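Local coordinates for protein leucyl-trna synthetase (Plasmodium falciparum, PDB 5FOC) that forms the editing domain of a cytosolic class I leucyl-tRNA synthetase, which probably deacylates mischarged tRNA while the whole enzyme attaches leucine to its tRNA, at residues 19-24 and 221-226; 144-149 and 215-220. The protein carries 2 engineered substitutions. All blocks are in the same frame, centred on the assembly; numbering follows the deposited sequence.

The two contacts adjoin where helix 18-35 packs on the mixed beta-sheet of the editing domain, and they share apolar side chains on the sheet face that carries Leu149 and Ile218. Contact 2 pairs strand 216-219 with strand 146-152; the chain then leaves the first of these strands through the loop 221-226, which meets the helix in contact 1. Along the sequence, contact 2 is nested within the loop that contact 1 closes, and the two centres lie about 11 Å apart. They touch directly: Phe21 CZ packs 3.6 Å from Leu149 CD2, and Phe223 CZ packs 3.7 Å from Ile218 CB. These pairs join helix, loop and both strands on one apolar side.

Contact 1: 19-24 and 221-226; sequences KDFYSI and EHFVGL
Ile24 reaches from helix 18-35 to the loop that joins strands 216-219 and 227-229, an apolar packing of a helix against the loop between two strands of the editing domain's mixed sheet. Its CB divides the work between two branches. CG2, anti to the backbone N, comes 4.0 Å from Phe223 CE1 and also approaches His222 CB. The other branch, CG1, passes near the carbonyl of His222, and with chi2 extended (164°) its tip, CD1, lies 3.4 Å from His222 O. That same CD1 meets Leu226 CD2 at 4.0 Å, the two side chains reaching toward each other tip to tip.

One turn earlier in the helix, Phe21 adds its ring. The Phe21 and Phe223 planes are tilted only 6° from each other. The rings are displaced past one another, however, with centroids 5.7 Å apart. Their nearest atoms are Phe21 CE2 and Phe223 CE1, at 3.6 Å. Phe123 of strand 120-127 meets the Phe223 ring edge-to-face. On the loop side, a type II turn from Phe223 to Leu226 has Gly225 at a positive phi (100°) and closes with Leu226 N hydrogen-bonded to Phe223 O. Leu226 ends the turn, and its CD1 lies at the edge of the Phe21 ring, 3.8 Å from Phe21 CD2.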
# COMPACT_ATOMS: atom_id res chain seq x y z
N LYS A 19 7.55 -7.28 -14.72
CA LYS A 19 7.47 -6.96 -16.12
C LYS A 19 6.17 -6.30 -16.54
O LYS A 19 6.18 -5.42 -17.38
CB LYS A 19 7.64 -8.28 -16.95
CG LYS A 19 9.05 -8.81 -16.84
CD LYS A 19 9.23 -10.18 -17.56
CE LYS A 19 10.64 -10.71 -17.35
NZ LYS A 19 10.86 -11.94 -18.21
N ASP A 20 5.04 -6.68 -15.96
CA ASP A 20 3.77 -5.95 -16.21
C ASP A 20 3.82 -4.50 -15.62
O ASP A 20 3.31 -3.56 -16.23
CB ASP A 20 2.57 -6.69 -15.59
CG ASP A 20 2.22 -7.97 -16.32
OD1 ASP A 20 2.60 -8.18 -17.51
OD2 ASP A 20 1.52 -8.79 -15.68
N PHE A 21 4.49 -4.38 -14.47
CA PHE A 21 4.71 -3.05 -13.92
C PHE A 21 5.52 -2.17 -14.90
O PHE A 21 5.20 -1.00 -15.12
CB PHE A 21 5.41 -3.13 -12.55
CG PHE A 21 5.48 -1.76 -11.80
CD1 PHE A 21 6.52 -0.88 -12.03
CD2 PHE A 21 4.50 -1.44 -10.92
CE1 PHE A 21 6.54 0.39 -11.38
CE2 PHE A 21 4.54 -0.19 -10.24
CZ PHE A 21 5.57 0.68 -10.46
N TYR A 22 6.60 -2.71 -15.47
CA TYR A 22 7.36 -2.01 -16.50
C TYR A 22 6.48 -1.57 -17.71
O TYR A 22 6.67 -0.49 -18.25
CB TYR A 22 8.49 -2.94 -17.00
CG TYR A 22 9.33 -2.41 -18.12
CD1 TYR A 22 9.91 -1.15 -18.09
CD2 TYR A 22 9.61 -3.24 -19.25
CE1 TYR A 22 10.69 -0.69 -19.13
CE2 TYR A 22 10.39 -2.78 -20.26
CZ TYR A 22 10.94 -1.53 -20.24
OH TYR A 22 11.73 -1.07 -21.25
N SER A 23 5.58 -2.45 -18.18
CA SER A 23 4.66 -2.07 -19.28
C SER A 23 3.80 -0.85 -18.88
O SER A 23 3.64 0.09 -19.65
CB SER A 23 3.72 -3.20 -19.64
OG SER A 23 4.49 -4.28 -20.05
N ILE A 24 3.24 -0.93 -17.66
CA ILE A 24 2.45 0.18 -17.12
C ILE A 24 3.28 1.47 -17.08
O ILE A 24 2.83 2.51 -17.57
CB ILE A 24 1.84 -0.17 -15.74
CG1 ILE A 24 0.81 -1.30 -15.82
CG2 ILE A 24 1.20 1.09 -15.09
CD1 ILE A 24 0.47 -1.94 -14.48
N GLU A 221 -5.84 3.84 -10.94
CA GLU A 221 -6.64 2.91 -11.74
C GLU A 221 -5.74 1.97 -12.56
O GLU A 221 -6.08 0.80 -12.80
CB GLU A 221 -7.62 3.65 -12.65
CG GLU A 221 -7.04 4.60 -13.67
CD GLU A 221 -8.08 5.14 -14.65
OE1 GLU A 221 -9.11 4.50 -14.93
OE2 GLU A 221 -7.87 6.23 -15.18
N HIS A 222 -4.60 2.49 -12.97
CA HIS A 222 -3.70 1.71 -13.82
C HIS A 222 -3.00 0.58 -13.12
O HIS A 222 -2.50 -0.39 -13.77
CB HIS A 222 -2.70 2.60 -14.50
CG HIS A 222 -3.34 3.58 -15.40
ND1 HIS A 222 -4.15 3.20 -16.45
CD2 HIS A 222 -3.35 4.93 -15.39
CE1 HIS A 222 -4.57 4.27 -17.08
NE2 HIS A 222 -4.13 5.34 -16.43
N PHE A 223 -2.97 0.62 -11.81
CA PHE A 223 -2.39 -0.44 -10.99
C PHE A 223 -3.37 -1.49 -10.51
O PHE A 223 -2.94 -2.52 -9.94
CB PHE A 223 -1.68 0.14 -9.79
CG PHE A 223 -0.57 1.10 -10.11
CD1 PHE A 223 0.52 0.72 -10.90
CD2 PHE A 223 -0.55 2.37 -9.55
CE1 PHE A 223 1.56 1.61 -11.13
CE2 PHE A 223 0.48 3.26 -9.80
CZ PHE A 223 1.54 2.89 -10.57
N VAL A 224 -4.67 -1.22 -10.69
CA VAL A 224 -5.70 -2.13 -10.23
C VAL A 224 -5.54 -3.46 -10.95
O VAL A 224 -5.40 -3.52 -12.16
CB VAL A 224 -7.12 -1.53 -10.37
CG1 VAL A 224 -8.20 -2.54 -10.05
CG2 VAL A 224 -7.23 -0.36 -9.38
N GLY A 225 -5.48 -4.51 -10.15
CA GLY A 225 -5.31 -5.91 -10.69
C GLY A 225 -3.88 -6.44 -10.60
O GLY A 225 -3.65 -7.66 -10.71
N LEU A 226 -2.87 -5.57 -10.44
CA LEU A 226 -1.52 -6.01 -10.19
C LEU A 226 -1.47 -6.90 -8.97
O LEU A 226 -2.14 -6.65 -7.95
CB LEU A 226 -0.54 -4.87 -9.94
CG LEU A 226 0.07 -4.08 -11.07
CD1 LEU A 226 1.08 -3.07 -10.50
CD2 LEU A 226 0.80 -5.01 -12.00

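Contact 2: 144-149 and 215-220; sequences NEYYYL and LNKIKG
Asn144 and Lys219 meet where an antiparallel strand pair in the mixed sheet of the editing domain begins: Lys219 CE rests against Asn144 CA, while the lysine's NZ forms a salt bridge with Glu221. Next, Glu145 O accepts the backbone N-H of Gly220 at 2.8 Å.

Tyr146, in a non-hydrogen-bonded pair with Lys219, is clamped between two lysine chains. Lys219 CG lies over one face of its ring, toward the rim, and Lys217 CE over the centre of the opposite face, 3.8 Å from the centroid. Beyond CE, Lys217 NZ makes a cation-pi contact with this ring, 4.6 Å from its centroid and 10° off the normal. A bend at chi3 (86°) turns the end of Lys217 over Tyr146; the ammonium has a second aromatic partner in Phe94.

Tyr147 exchanges two backbone hydrogen bonds with Ile218. Its ring points to the other side of the sheet, against Gly220 CA, and its hydroxyl is hydrogen-bonded to Gly253 O and Asn142 N. Tyr148 returns to the lysine side, running alongside Lys217: Lys217 CG lies over one face of the Tyr148 ring, toward its rim, and Lys217 CD is 3.4 Å from Tyr148 OH. Finally Leu149, facing helix 18-35, packs CD1 against Ile218 CD1; its N donates to Asn216 O, and its O accepts a hydrogen bond from Leu215 N at 2.8 Å.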
# COMPACT_ATOMS: atom_id res chain seq x y z
N ASN A 144 -8.69 7.03 -8.54
CA ASN A 144 -8.92 8.32 -9.16
C ASN A 144 -7.81 9.33 -8.93
O ASN A 144 -7.92 10.47 -9.41
CB ASN A 144 -10.27 8.85 -8.63
CG ASN A 144 -11.44 7.99 -9.12
OD1 ASN A 144 -11.43 7.57 -10.26
ND2 ASN A 144 -12.40 7.72 -8.28
N GLU A 145 -6.78 8.96 -8.18
CA GLU A 145 -5.72 9.89 -7.77
C GLU A 145 -4.38 9.41 -8.33
O GLU A 145 -4.17 8.20 -8.59
CB GLU A 145 -5.65 9.97 -6.25
CG GLU A 145 -6.96 10.39 -5.60
CD GLU A 145 -7.35 11.84 -5.81
OE1 GLU A 145 -6.54 12.66 -6.26
OE2 GLU A 145 -8.51 12.16 -5.51
N TYR A 146 -3.49 10.36 -8.51
CA TYR A 146 -2.13 10.12 -8.92
C TYR A 146 -1.23 9.56 -7.82
O TYR A 146 -1.26 9.98 -6.67
CB TYR A 146 -1.51 11.39 -9.45
CG TYR A 146 -2.00 11.78 -10.81
CD1 TYR A 146 -1.62 11.04 -11.92
CD2 TYR A 146 -2.77 12.91 -11.03
CE1 TYR A 146 -2.05 11.38 -13.18
CE2 TYR A 146 -3.19 13.28 -12.29
CZ TYR A 146 -2.80 12.49 -13.38
OH TYR A 146 -3.20 12.86 -14.62
N TYR A 147 -0.40 8.60 -8.20
CA TYR A 147 0.65 8.11 -7.33
C TYR A 147 1.99 8.39 -7.95
O TYR A 147 2.13 8.36 -9.18
CB TYR A 147 0.44 6.63 -6.96
CG TYR A 147 -0.74 6.44 -6.06
CD1 TYR A 147 -2.04 6.41 -6.57
CD2 TYR A 147 -0.58 6.40 -4.66
CE1 TYR A 147 -3.13 6.28 -5.74
CE2 TYR A 147 -1.66 6.22 -3.84
CZ TYR A 147 -2.94 6.20 -4.36
OH TYR A 147 -4.03 6.09 -3.52
N TYR A 148 3.00 8.59 -7.11
CA TYR A 148 4.33 8.94 -7.53
C TYR A 148 5.28 7.76 -7.35
O TYR A 148 5.16 6.99 -6.44
CB TYR A 148 4.83 10.18 -6.72
CG TYR A 148 4.11 11.42 -7.14
CD1 TYR A 148 2.77 11.63 -6.79
CD2 TYR A 148 4.75 12.42 -7.88
CE1 TYR A 148 2.09 12.78 -7.16
CE2 TYR A 148 4.09 13.60 -8.22
CZ TYR A 148 2.76 13.77 -7.87
OH TYR A 148 2.07 14.91 -8.22
N LEU A 149 6.23 7.65 -8.29
CA LEU A 149 7.28 6.64 -8.22
C LEU A 149 8.58 7.41 -7.96
O LEU A 149 8.90 8.32 -8.71
CB LEU A 149 7.43 5.85 -9.57
CG LEU A 149 6.35 4.80 -9.76
CD1 LEU A 149 4.94 5.32 -9.85
CD2 LEU A 149 6.71 4.09 -11.05
N LEU A 215 10.28 9.46 -10.89
CA LEU A 215 10.38 8.64 -12.07
C LEU A 215 9.13 8.61 -12.92
O LEU A 215 9.21 8.39 -14.12
CB LEU A 215 10.66 7.22 -11.63
CG LEU A 215 11.89 6.97 -10.76
CD1 LEU A 215 12.07 5.48 -10.48
CD2 LEU A 215 13.16 7.56 -11.31
N ASN A 216 7.98 8.74 -12.29
CA ASN A 216 6.70 8.74 -12.94
C ASN A 216 5.61 9.15 -11.96
O ASN A 216 5.80 9.12 -10.74
CB ASN A 216 6.39 7.32 -13.54
CG ASN A 216 5.79 7.39 -14.91
OD1 ASN A 216 5.15 8.35 -15.28
ND2 ASN A 216 6.05 6.31 -15.72
N LYS A 217 4.46 9.49 -12.54
CA LYS A 217 3.25 9.84 -11.81
C LYS A 217 2.11 9.15 -12.55
O LYS A 217 1.89 9.41 -13.73
CB LYS A 217 3.09 11.37 -11.78
CG LYS A 217 1.82 11.80 -11.13
CD LYS A 217 1.68 13.31 -11.16
CE LYS A 217 1.06 13.79 -12.45
NZ LYS A 217 0.90 15.27 -12.37
N ILE A 218 1.43 8.23 -11.86
CA ILE A 218 0.49 7.31 -12.49
C ILE A 218 -0.84 7.26 -11.71
O ILE A 218 -0.84 7.07 -10.48
CB ILE A 218 1.14 5.90 -12.71
CG1 ILE A 218 2.43 6.02 -13.51
CG2 ILE A 218 0.15 4.96 -13.33
CD1 ILE A 218 3.22 4.72 -13.64
N LYS A 219 -1.96 7.40 -12.42
CA LYS A 219 -3.28 7.30 -11.76
C LYS A 219 -3.46 5.89 -11.22
O LYS A 219 -3.05 4.90 -11.86
CB LYS A 219 -4.45 7.69 -12.66
CG LYS A 219 -5.07 9.05 -12.33
CD LYS A 219 -6.29 9.36 -13.21
CE LYS A 219 -7.51 8.53 -12.84
NZ LYS A 219 -8.43 8.39 -14.01
N GLY A 220 -4.03 5.78 -10.05
CA GLY A 220 -4.15 4.52 -9.34
C GLY A 220 -4.88 3.44 -10.11
O GLY A 220 -4.55 2.26 -9.96